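Local coordinates for protein minor fimbrium subunit Mfa5 (Porphyromonas gingivalis ATCC 33277, PDB 6TO1) that serves as an accessory subunit of the minor fimbriae, the surface pili that mediate biofilm formation and adhesion to host cells and other oral bacteria, at residues L115-V128 and I400-V413. Residues are numbered along the deposited sequence; the frame is centred on the assembly and turned at random. Where two conformers were deposited one is given.
Sequences LKITTKAVTVPVDV and IAQTINIGIQRGEV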
loop_
_atom_site.group_PDB
_atom_site.type_symbol
_atom_site.label_atom_id
_atom_site.label_comp_id
_atom_site.label_asym_id
_atom_site.label_seq_id
_atom_site.Cartn_x
_atom_site.Cartn_y
_atom_site.Cartn_z
ATOM N N LEU A 115 -10.237 13.693 -10.039
ATOM C CA LEU A 115 -8.875 13.173 -9.990
ATOM C C LEU A 115 -8.837 12.119 -8.894
ATOM O O LEU A 115 -9.325 12.361 -7.781
ATOM C CB LEU A 115 -7.859 14.275 -9.696
ATOM C CG LEU A 115 -7.554 15.191 -10.885
ATOM C CD1 LEU A 115 -8.708 16.207 -10.964
ATOM C CD2 LEU A 115 -6.219 15.846 -10.722
ATOM N N LYS A 116 -8.280 10.956 -9.216
ATOM C CA LYS A 116 -8.374 9.792 -8.347
ATOM C C LYS A 116 -7.007 9.139 -8.211
ATOM O O LYS A 116 -6.287 8.960 -9.203
ATOM C CB LYS A 116 -9.368 8.794 -8.908
ATOM C CG LYS A 116 -9.555 7.531 -8.079
ATOM C CD LYS A 116 -10.336 6.474 -8.866
ATOM C CE LYS A 116 -11.822 6.756 -8.920
ATOM N NZ LYS A 116 -12.551 5.752 -9.758
ATOM N N ILE A 117 -6.668 8.798 -6.974
ATOM C CA ILE A 117 -5.442 8.100 -6.623
ATOM C C ILE A 117 -5.864 6.769 -6.018
ATOM O O ILE A 117 -6.651 6.745 -5.066
ATOM C CB ILE A 117 -4.598 8.904 -5.616
ATOM C CG1 ILE A 117 -4.278 10.297 -6.144
ATOM C CG2 ILE A 117 -3.305 8.128 -5.312
ATOM C CD1 ILE A 117 -3.742 11.250 -5.023
ATOM N N THR A 118 -5.323 5.674 -6.544
ATOM C CA THR A 118 -5.647 4.342 -6.066
ATOM C C THR A 118 -4.373 3.649 -5.599
ATOM O O THR A 118 -3.350 3.661 -6.299
ATOM C CB THR A 118 -6.323 3.500 -7.153
ATOM O OG1 THR A 118 -7.527 4.141 -7.568
ATOM C CG2 THR A 118 -6.690 2.131 -6.602
ATOM N N THR A 119 -4.440 3.077 -4.413
ATOM C CA THR A 119 -3.352 2.290 -3.853
ATOM C C THR A 119 -3.764 0.825 -3.844
ATOM O O THR A 119 -4.926 0.489 -3.612
ATOM C CB THR A 119 -3.015 2.731 -2.427
ATOM O OG1 THR A 119 -4.195 2.686 -1.627
ATOM C CG2 THR A 119 -2.453 4.144 -2.407
ATOM N N LYS A 120 -2.795 -0.057 -4.074
ATOM C CA LYS A 120 -3.058 -1.483 -4.006
ATOM C C LYS A 120 -2.455 -2.042 -2.720
ATOM O O LYS A 120 -2.532 -1.407 -1.666
ATOM C CB LYS A 120 -2.530 -2.183 -5.247
ATOM C CG LYS A 120 -3.262 -1.668 -6.537
ATOM N N ALA A 121 -1.913 -3.248 -2.779
ATOM C CA ALA A 121 -1.564 -3.957 -1.550
ATOM C C ALA A 121 -0.222 -4.636 -1.715
ATOM O O ALA A 121 0.223 -4.913 -2.835
ATOM C CB ALA A 121 -2.632 -4.993 -1.163
ATOM N N VAL A 122 0.423 -4.895 -0.569
ATOM C CA VAL A 122 1.690 -5.625 -0.508
ATOM C C VAL A 122 1.629 -6.598 0.652
ATOM O O VAL A 122 1.424 -6.191 1.803
ATOM C CB VAL A 122 2.912 -4.703 -0.322
ATOM C CG1 VAL A 122 4.137 -5.502 0.159
ATOM C CG2 VAL A 122 3.174 -3.951 -1.601
ATOM N N THR A 123 1.858 -7.864 0.364
ATOM C CA THR A 123 2.136 -8.869 1.390
ATOM C C THR A 123 3.653 -8.998 1.525
ATOM O O THR A 123 4.361 -9.182 0.531
ATOM C CB THR A 123 1.491 -10.202 1.007
ATOM O OG1 THR A 123 0.062 -10.030 0.943
ATOM C CG2 THR A 123 1.807 -11.263 2.020
ATOM N N VAL A 124 4.152 -8.840 2.737
ATOM C CA VAL A 124 5.597 -8.852 2.968
ATOM C C VAL A 124 6.076 -10.303 2.901
ATOM O O VAL A 124 5.569 -11.122 3.665
ATOM C CB VAL A 124 5.930 -8.204 4.316
ATOM C CG1 VAL A 124 7.429 -8.317 4.613
ATOM C CG2 VAL A 124 5.484 -6.743 4.344
ATOM N N PRO A 125 7.017 -10.668 2.029
ATOM C CA PRO A 125 7.452 -12.080 1.980
ATOM C C PRO A 125 8.040 -12.555 3.303
ATOM O O PRO A 125 8.795 -11.845 3.977
ATOM C CB PRO A 125 8.499 -12.106 0.858
ATOM C CG PRO A 125 8.050 -10.958 -0.060
ATOM C CD PRO A 125 7.603 -9.884 0.919
ATOM N N VAL A 126 7.660 -13.763 3.682
ATOM C CA VAL A 126 8.055 -14.321 4.969
ATOM C C VAL A 126 8.334 -15.797 4.756
ATOM O O VAL A 126 7.544 -16.503 4.117
ATOM C CB VAL A 126 6.977 -14.110 6.048
ATOM C CG1 VAL A 126 5.583 -14.518 5.519
ATOM C CG2 VAL A 126 7.317 -14.865 7.338
ATOM N N ASP A 127 9.480 -16.253 5.244
ATOM C CA ASP A 127 9.851 -17.655 5.198
ATOM C C ASP A 127 9.918 -18.175 6.627
ATOM O O ASP A 127 10.392 -17.474 7.526
ATOM C CB ASP A 127 11.204 -17.868 4.503
ATOM C CG ASP A 127 11.096 -17.860 2.989
ATOM O OD1 ASP A 127 10.002 -18.141 2.454
ATOM O OD2 ASP A 127 12.126 -17.572 2.335
ATOM N N VAL A 128 9.436 -19.400 6.820
ATOM C CA VAL A 128 9.315 -20.037 8.132
ATOM C C VAL A 128 9.964 -21.403 8.054
ATOM O O VAL A 128 9.719 -22.149 7.099
ATOM C CB VAL A 128 7.839 -20.193 8.554
ATOM C CG1 VAL A 128 7.724 -20.885 9.900
ATOM C CG2 VAL A 128 7.139 -18.845 8.526
ATOM N N ILE A 400 1.005 -14.540 10.270
ATOM C CA ILE A 400 2.450 -14.552 10.133
ATOM C C ILE A 400 2.888 -13.578 9.056
ATOM O O ILE A 400 4.010 -13.059 9.096
ATOM C CB ILE A 400 2.953 -15.975 9.846
ATOM C CG1 ILE A 400 4.461 -16.047 10.121
ATOM C CG2 ILE A 400 2.667 -16.396 8.433
ATOM C CD1 ILE A 400 4.800 -15.934 11.630
ATOM N N ALA A 401 2.021 -13.306 8.087
ATOM C CA ALA A 401 2.359 -12.454 6.965
ATOM C C ALA A 401 1.821 -11.057 7.230
ATOM O O ALA A 401 0.630 -10.885 7.494
ATOM C CB ALA A 401 1.774 -12.990 5.658
ATOM N N GLN A 402 2.715 -10.081 7.201
ATOM C CA GLN A 402 2.342 -8.683 7.297
ATOM C C GLN A 402 1.832 -8.175 5.954
ATOM O O GLN A 402 2.253 -8.628 4.890
ATOM C CB GLN A 402 3.551 -7.854 7.736
ATOM C CG GLN A 402 3.281 -6.363 7.833
ATOM C CD GLN A 402 4.524 -5.534 8.125
ATOM O OE1 GLN A 402 5.659 -6.034 8.138
ATOM N NE2 GLN A 402 4.309 -4.258 8.371
ATOM N N THR A 403 0.935 -7.203 6.014
ATOM C CA THR A 403 0.584 -6.402 4.854
ATOM C C THR A 403 0.898 -4.949 5.178
ATOM O O THR A 403 0.725 -4.505 6.324
ATOM C CB THR A 403 -0.884 -6.554 4.472
ATOM O OG1 THR A 403 -1.691 -6.179 5.582
ATOM C CG2 THR A 403 -1.181 -7.994 4.081
ATOM N N ILE A 404 1.382 -4.223 4.173
ATOM C CA ILE A 404 1.779 -2.838 4.344
ATOM C C ILE A 404 0.532 -1.961 4.479
ATOM O O ILE A 404 -0.400 -2.036 3.669
ATOM C CB ILE A 404 2.666 -2.401 3.173
ATOM C CG1 ILE A 404 3.945 -3.239 3.080
ATOM C CG2 ILE A 404 3.008 -0.919 3.290
ATOM C CD1 ILE A 404 4.831 -3.155 4.342
ATOM N N ASN A 405 0.517 -1.119 5.511
ATOM C CA ASN A 405 -0.668 -0.359 5.891
ATOM C C ASN A 405 -0.817 0.940 5.112
ATOM O O ASN A 405 -1.942 1.350 4.810
ATOM C CB ASN A 405 -0.624 -0.064 7.400
ATOM C CG ASN A 405 -1.838 0.713 7.898
ATOM O OD1 ASN A 405 -2.985 0.315 7.683
ATOM N ND2 ASN A 405 -1.582 1.818 8.589
ATOM N N ILE A 406 0.288 1.602 4.797
ATOM C CA ILE A 406 0.264 2.906 4.140
ATOM C C ILE A 406 0.663 2.752 2.680
ATOM O O ILE A 406 1.665 2.101 2.357
ATOM C CB ILE A 406 1.201 3.908 4.828
ATOM C CG1 ILE A 406 0.869 4.113 6.303
ATOM C CG2 ILE A 406 1.170 5.250 4.072
ATOM C CD1 ILE A 406 -0.484 4.609 6.575
ATOM N N GLY A 407 -0.097 3.385 1.793
ATOM C CA GLY A 407 0.236 3.364 0.386
ATOM C C GLY A 407 1.022 4.592 -0.022
ATOM O O GLY A 407 2.014 4.492 -0.738
ATOM N N ILE A 408 0.577 5.759 0.451
ATOM C CA ILE A 408 1.232 7.042 0.208
ATOM C C ILE A 408 1.412 7.752 1.548
ATOM O O ILE A 408 0.440 7.937 2.290
ATOM C CB ILE A 408 0.394 7.911 -0.761
ATOM C CG1 ILE A 408 0.445 7.300 -2.165
ATOM C CG2 ILE A 408 0.813 9.343 -0.713
ATOM C CD1 ILE A 408 -0.705 7.802 -3.037
ATOM N N GLN A 409 2.656 8.146 1.860
ATOM C CA GLN A 409 2.916 8.840 3.122
ATOM C C GLN A 409 2.607 10.327 3.024
ATOM O O GLN A 409 2.155 10.931 3.999
ATOM C CB GLN A 409 4.371 8.649 3.544
ATOM C CG GLN A 409 4.748 7.196 3.734
ATOM C CD GLN A 409 6.117 7.027 4.361
ATOM O OE1 GLN A 409 6.876 7.985 4.493
ATOM N NE2 GLN A 409 6.427 5.802 4.770
ATOM N N ARG A 410 2.899 10.921 1.870
ATOM C CA ARG A 410 2.699 12.330 1.563
ATOM C C ARG A 410 2.317 12.381 0.095
ATOM O O ARG A 410 2.876 11.630 -0.705
ATOM C CB ARG A 410 3.971 13.162 1.773
ATOM C CG ARG A 410 4.419 13.299 3.216
ATOM C CD ARG A 410 3.470 14.185 3.985
ATOM N NE ARG A 410 4.000 14.556 5.294
ATOM C CZ ARG A 410 3.895 13.803 6.375
ATOM N NH1 ARG A 410 3.294 12.633 6.299
ATOM N NH2 ARG A 410 4.384 14.225 7.533
ATOM N N GLY A 411 1.415 13.284 -0.273
ATOM C CA GLY A 411 1.138 13.472 -1.674
ATOM C C GLY A 411 0.673 14.885 -1.971
ATOM O O GLY A 411 -0.050 15.502 -1.179
ATOM N N GLU A 412 1.102 15.394 -3.113
ATOM C CA GLU A 412 0.671 16.695 -3.596
ATOM C C GLU A 412 0.300 16.555 -5.064
ATOM O O GLU A 412 1.118 16.118 -5.879
ATOM C CB GLU A 412 1.744 17.755 -3.422
ATOM C CG GLU A 412 1.208 19.120 -3.862
ATOM C CD GLU A 412 2.163 20.233 -3.560
ATOM O OE1 GLU A 412 2.222 20.642 -2.386
ATOM O OE2 GLU A 412 2.851 20.679 -4.500
ATOM N N VAL A 413 -0.949 16.875 -5.372
ATOM C CA VAL A 413 -1.444 16.927 -6.737
ATOM C C VAL A 413 -1.542 18.387 -7.141
ATOM O O VAL A 413 -2.203 19.174 -6.460
ATOM C CB VAL A 413 -2.809 16.249 -6.851
ATOM C CG1 VAL A 413 -3.405 16.467 -8.256
ATOM C CG2 VAL A 413 -2.701 14.755 -6.535
HETATM O O HOH W 1 -0.952 -3.785 1.660
HETATM O O HOH W 2 5.360 -10.865 6.584
#
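Thr123 and Thr403 form a single antiparallel bridge, a non-hydrogen-bonded pair, where 115-128 and 400-413 run side by side in nearly opposite directions, 161° apart. Two backbone hydrogen bonds flank it. Val124 N donates to Gln402 O at 2.9 Å, almost straight at the hydrogen (173°). Ile404 N donates to Val122 O at 3.1 Å. Each neighbouring pair thus has one direct bond. Between Val122 and Ile404 a water takes the second position, accepting from Val122 N and donating to Ile404 O. Another water accepts from Gln402 N and lies beside Val124 O.

Val122 and Ile404 point the same way, with CG1 of Val122 3.7 Å from CG1 of Ile404. Val124 crosses Ile404 at about a right angle, and its CG2 meets Ile404 CD1 at 3.6 Å. Beyond the bridge, Ile400 CG1 lies near Val126 CG2 and Val128 CG2.

At the other end the backbones separate and side chains fill the interval. Ile117 CG2 presses tightly on Ile408 CD1 at 3.5 Å, while Ile117 CD1 packs on Val413 CG2. With chi1 at 55°, Thr119 holds CG2 anti to its carbonyl carbon and over Gly407 CA, while OG1 bonds to Leu460 O and Ser463 N. Gly407 and Ile408 form a classic beta bulge opposite Ile459.

The paired segments are the two connections between the von Willebrand factor A domain and the neighbouring beta-sandwich-like domain, whose facing sheets contain strands 110-119 and 408-417.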